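PDB 3L23: sugar phosphate isomerase/epimerase from Parabacteroides distasonis, which binds a magnesium ion and probably acts as an isomerase or epimerase on a sugar phosphate or related sugar. Local coordinates for residues M255-I260 against A293-K298; V274-M279 against R283-G288. One frame throughout, in Å; residues are numbered along the deposited sequence. Where two conformers were deposited one is given.

Interaction 1 of 2, residues M255-I260 against A293-K298; sequences MNFEMI and ADYLIK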
# COMPACT_ATOMS: atom_id res chain seq x y z
N MSE A 255 16.29 0.92 -9.67
CA MSE A 255 16.22 1.38 -8.30
C MSE A 255 17.55 1.93 -7.77
O MSE A 255 18.60 1.25 -7.72
CB MSE A 255 15.66 0.33 -7.32
CG MSE A 255 14.44 -0.44 -7.83
SE MSE A 255 13.13 0.64 -8.70
CE MSE A 255 12.80 1.71 -7.17
N ASN A 256 17.46 3.20 -7.42
CA ASN A 256 18.51 3.88 -6.70
C ASN A 256 18.03 4.03 -5.24
O ASN A 256 17.47 5.07 -4.84
CB ASN A 256 18.80 5.25 -7.30
CG ASN A 256 20.03 5.91 -6.66
OD1 ASN A 256 20.47 5.50 -5.59
ND2 ASN A 256 20.61 6.87 -7.35
N PHE A 257 18.25 2.99 -4.45
CA PHE A 257 17.80 3.05 -3.05
C PHE A 257 18.55 4.11 -2.20
O PHE A 257 17.94 4.71 -1.32
CB PHE A 257 17.84 1.67 -2.41
CG PHE A 257 16.83 0.74 -2.98
CD1 PHE A 257 15.47 1.04 -2.93
CD2 PHE A 257 17.24 -0.43 -3.60
CE1 PHE A 257 14.55 0.13 -3.48
CE2 PHE A 257 16.34 -1.31 -4.15
CZ PHE A 257 15.00 -1.04 -4.07
N GLU A 258 19.82 4.37 -2.49
CA GLU A 258 20.54 5.41 -1.74
C GLU A 258 19.81 6.75 -1.87
O GLU A 258 19.57 7.41 -0.87
CB GLU A 258 22.00 5.51 -2.17
CG GLU A 258 22.81 6.53 -1.37
CD GLU A 258 24.27 6.57 -1.74
OE1 GLU A 258 24.71 5.82 -2.66
OE2 GLU A 258 25.00 7.34 -1.09
N MSE A 259 19.45 7.14 -3.09
CA MSE A 259 18.75 8.40 -3.32
C MSE A 259 17.34 8.37 -2.77
O MSE A 259 16.86 9.37 -2.23
CB MSE A 259 18.78 8.77 -4.83
CG MSE A 259 18.29 10.13 -5.15
SE MSE A 259 19.52 11.52 -4.56
CE MSE A 259 18.13 12.54 -3.56
N ILE A 260 16.64 7.24 -2.94
CA ILE A 260 15.30 7.09 -2.40
C ILE A 260 15.30 7.29 -0.87
O ILE A 260 14.50 8.07 -0.36
CB ILE A 260 14.69 5.74 -2.78
CG1 ILE A 260 14.31 5.77 -4.25
CG2 ILE A 260 13.46 5.41 -1.94
CD1 ILE A 260 13.98 4.40 -4.82
N ALA A 293 15.80 -7.80 3.93
CA ALA A 293 16.13 -7.26 5.25
C ALA A 293 17.63 -7.08 5.36
O ALA A 293 18.08 -6.05 5.84
CB ALA A 293 15.63 -8.22 6.38
N ASP A 294 18.40 -8.07 4.92
CA ASP A 294 19.84 -8.05 5.05
C ASP A 294 20.42 -6.90 4.24
O ASP A 294 21.34 -6.23 4.68
CB ASP A 294 20.46 -9.38 4.60
CG ASP A 294 20.21 -10.53 5.57
OD1 ASP A 294 19.86 -10.25 6.72
OD2 ASP A 294 20.39 -11.73 5.16
N TYR A 295 19.86 -6.61 3.07
CA TYR A 295 20.28 -5.47 2.28
C TYR A 295 20.12 -4.20 3.08
O TYR A 295 21.04 -3.39 3.15
CB TYR A 295 19.47 -5.42 0.97
CG TYR A 295 19.74 -4.22 0.12
CD1 TYR A 295 19.08 -3.02 0.34
CD2 TYR A 295 20.66 -4.28 -0.91
CE1 TYR A 295 19.35 -1.90 -0.41
CE2 TYR A 295 20.89 -3.16 -1.71
CZ TYR A 295 20.22 -1.98 -1.45
OH TYR A 295 20.44 -0.83 -2.20
N LEU A 296 18.96 -4.00 3.70
CA LEU A 296 18.71 -2.77 4.45
C LEU A 296 19.58 -2.67 5.70
O LEU A 296 20.07 -1.59 6.05
CB LEU A 296 17.23 -2.67 4.83
CG LEU A 296 16.21 -2.58 3.70
CD1 LEU A 296 14.79 -2.60 4.28
CD2 LEU A 296 16.43 -1.35 2.80
N ILE A 297 19.74 -3.78 6.38
CA ILE A 297 20.60 -3.83 7.56
C ILE A 297 22.05 -3.39 7.27
O ILE A 297 22.65 -2.61 8.04
CB ILE A 297 20.51 -5.22 8.23
CG1 ILE A 297 19.13 -5.40 8.87
CG2 ILE A 297 21.62 -5.38 9.28
CD1 ILE A 297 18.74 -6.84 9.25
N LYS A 298 22.60 -3.87 6.16
CA LYS A 298 23.96 -3.55 5.73
C LYS A 298 24.07 -2.18 5.07
O LYS A 298 25.14 -1.65 5.01
CB LYS A 298 24.46 -4.59 4.74
CG LYS A 298 24.61 -5.98 5.35
CD LYS A 298 25.18 -6.95 4.32
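Phe257 meets the phenol end of Tyr295 with the CD2 side of its ring, and that one aromatic pair makes up practically the whole contact. Tyr295 OH lies near the plane of the phenylalanine ring, at its edge, 3.5 Å from Phe257 CD2, and it also reaches Phe257 CB. The ring planes are turned 68° apart with centroids 5.8 Å from each other, so the pair is oblique rather than stacked. Tyr295 spans the gap because its CG is anti to the backbone N (chi1 175°), which carries the ring out from its helix, while Leu296 CD2 sits in the plane at the tyrosine ring's edge. On the other partner, Met255 CB lies 3.5 Å above one face of the Phe257 ring, displaced toward its rim, and Phe249 meets that ring too. Asn256 caps the helix just before Phe257: its OD1 takes the N-H of Met259 at 3.2 Å, from above the carbonyl plane. Replaced by an alanine, Tyr295 would probably leave Phe257 CB and CD2 without their partner and open a gap beside the ring. This is packing between neighbouring outer helices of a xylose isomerase-like TIM barrel, 257-267 and 285-298, which flank strand 272-274 in sequence.

Interaction 2 of 2, residues V274-M279 against R283-G288; sequences VELEQM and RTQFAG. With MG (magnesium ion), chain B.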
# COMPACT_ATOMS: atom_id res chain seq x y z
N VAL A 274 8.76 -2.99 3.30
CA VAL A 274 9.35 -3.87 2.30
C VAL A 274 8.29 -4.66 1.58
O VAL A 274 7.37 -5.21 2.19
CB VAL A 274 10.38 -4.88 2.96
CG1 VAL A 274 10.71 -6.04 2.01
CG2 VAL A 274 11.60 -4.11 3.45
N GLU A 275 8.43 -4.75 0.25
CA GLU A 275 7.58 -5.58 -0.54
C GLU A 275 8.38 -6.43 -1.51
O GLU A 275 9.39 -5.97 -2.06
CB GLU A 275 6.58 -4.73 -1.31
CG GLU A 275 5.66 -5.59 -2.13
CD GLU A 275 4.51 -4.83 -2.73
OE1 GLU A 275 4.62 -3.63 -2.95
OE2 GLU A 275 3.48 -5.46 -3.00
N LEU A 276 7.95 -7.69 -1.68
CA LEU A 276 8.61 -8.62 -2.59
C LEU A 276 7.54 -9.40 -3.35
O LEU A 276 6.69 -10.02 -2.73
CB LEU A 276 9.50 -9.59 -1.78
CG LEU A 276 10.29 -10.61 -2.55
CD1 LEU A 276 11.36 -9.89 -3.36
CD2 LEU A 276 10.83 -11.72 -1.63
N GLU A 277 7.54 -9.34 -4.67
CA GLU A 277 6.57 -10.14 -5.42
C GLU A 277 7.11 -11.55 -5.60
O GLU A 277 8.16 -11.89 -5.05
CB GLU A 277 6.06 -9.41 -6.70
CG GLU A 277 6.95 -9.17 -7.86
CD GLU A 277 6.22 -8.23 -8.85
OE1 GLU A 277 5.17 -8.64 -9.41
OE2 GLU A 277 6.65 -7.07 -9.00
N GLN A 278 6.37 -12.42 -6.28
CA GLN A 278 6.75 -13.80 -6.46
C GLN A 278 8.18 -13.93 -6.96
O GLN A 278 8.56 -13.32 -7.95
CB GLN A 278 5.80 -14.45 -7.45
CG GLN A 278 6.19 -15.81 -7.88
CD GLN A 278 6.24 -16.80 -6.76
OE1 GLN A 278 5.29 -16.89 -5.97
NE2 GLN A 278 7.32 -17.59 -6.70
N MSE A 279 8.97 -14.71 -6.25
CA MSE A 279 10.36 -14.92 -6.67
C MSE A 279 10.39 -15.56 -8.06
O MSE A 279 9.67 -16.52 -8.34
CB MSE A 279 11.11 -15.75 -5.63
CG MSE A 279 11.40 -15.00 -4.33
SE MSE A 279 12.63 -13.54 -4.48
CE MSE A 279 14.27 -14.59 -4.44
N ARG A 283 13.07 -19.78 -5.66
CA ARG A 283 13.30 -19.64 -4.24
C ARG A 283 11.98 -19.32 -3.52
O ARG A 283 11.02 -18.83 -4.13
CB ARG A 283 14.31 -18.53 -3.98
CG ARG A 283 15.70 -18.70 -4.59
CD ARG A 283 16.56 -17.50 -4.32
NE ARG A 283 16.95 -17.42 -2.91
CZ ARG A 283 17.36 -16.33 -2.27
NH1 ARG A 283 17.37 -15.13 -2.83
NH2 ARG A 283 17.68 -16.43 -1.01
N THR A 284 11.96 -19.58 -2.22
CA THR A 284 10.80 -19.21 -1.40
C THR A 284 10.72 -17.72 -1.13
O THR A 284 11.70 -17.00 -1.22
CB THR A 284 10.81 -19.91 -0.02
OG1 THR A 284 11.91 -19.44 0.79
CG2 THR A 284 10.82 -21.43 -0.21
N GLN A 285 9.53 -17.24 -0.80
CA GLN A 285 9.35 -15.86 -0.39
C GLN A 285 10.09 -15.55 0.91
O GLN A 285 10.68 -14.48 1.07
CB GLN A 285 7.87 -15.51 -0.23
CG GLN A 285 7.00 -15.67 -1.49
CD GLN A 285 7.56 -14.90 -2.66
OE1 GLN A 285 7.98 -15.52 -3.62
NE2 GLN A 285 7.53 -13.57 -2.61
N PHE A 286 10.09 -16.50 1.87
CA PHE A 286 10.82 -16.26 3.13
C PHE A 286 12.31 -16.02 2.86
O PHE A 286 12.91 -15.15 3.48
CB PHE A 286 10.62 -17.38 4.16
CG PHE A 286 9.54 -17.08 5.19
CD1 PHE A 286 9.83 -16.40 6.37
CD2 PHE A 286 8.23 -17.52 4.99
CE1 PHE A 286 8.84 -16.14 7.31
CE2 PHE A 286 7.25 -17.26 5.93
CZ PHE A 286 7.58 -16.56 7.11
N ALA A 287 12.89 -16.78 1.93
CA ALA A 287 14.30 -16.65 1.58
C ALA A 287 14.56 -15.26 0.99
O ALA A 287 15.49 -14.56 1.38
CB ALA A 287 14.75 -17.80 0.64
N GLY A 288 13.73 -14.83 0.04
CA GLY A 288 13.91 -13.52 -0.57
C GLY A 288 13.67 -12.39 0.40
O GLY A 288 14.37 -11.38 0.37
MG MG B . 3.45 -2.06 -3.31
O HOH W 1 1.71 -3.46 -2.54
O HOH W 2 8.27 -18.26 -3.98
O HOH W 3 2.80 -2.96 -5.13
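The side-chain amide of Gln285 is gripped at its edge by the backbone of 277-279. Glu277 O lies in the amide plane, 3.0 Å from Gln285 NE2 on a nearly straight bond (168°), although the donor itself stands well above the plane of that carbonyl. Gln285 OE1 offers an in-plane lone pair to Met279 N at 2.9 Å. The amide of Gln278 is turned 50° to that of Gln285, and its NE2 donates to Met279 O. One water binds Gln278 NE2 and gives its hydrogens to Arg283 O and Gln285 OE1. Gln285 NE2 also donates to Ser21 O, so both polar ends of this buried amide have two partners. The segments form the loop after strand 272-274 and the start of helix 285-298, one strand-to-helix connection of the TIM barrel; Thr284 N-caps the helix, its OG1 accepting from Ala287 N. The selenomethionine Met279, bent at both chi2 and chi3, brings CE to 3.5 Å from Arg283 NH1, obliquely to the guanidinium, which pairs with Asp291. Leu276 CD2 presses on Gly288 C at 3.6 Å; the glycine, lacking a side chain, lets Leu276 and Met279 come close to its backbone. Just past strand 272-274, Glu275 OE1 binds magnesium at 2.0 Å; His165, Asp216, His242 and two waters complete the site.

In the fold
Helix 285-298 serves both contacts: its first turn belongs to interaction 2, its last to interaction 1, and they lie about 16 Å apart, centre to centre. In sequence, 274-279 and 283-288 both fall between the two halves of interaction 1. They touch directly where Leu296 CD1 packs on Val274 CG2 at 3.6 Å, so the end of strand 272-274 rests on the same helix that carries Tyr295. Interaction 2 holds a magnesium ligand, Glu275, one residue beyond that strand. Interaction 1 stands farther from the metal: the Phe257 side chain is about 11 Å from the magnesium ion, about 8 Å from the side chain of Asp216 and about 9 Å from that of His242, both magnesium ligands.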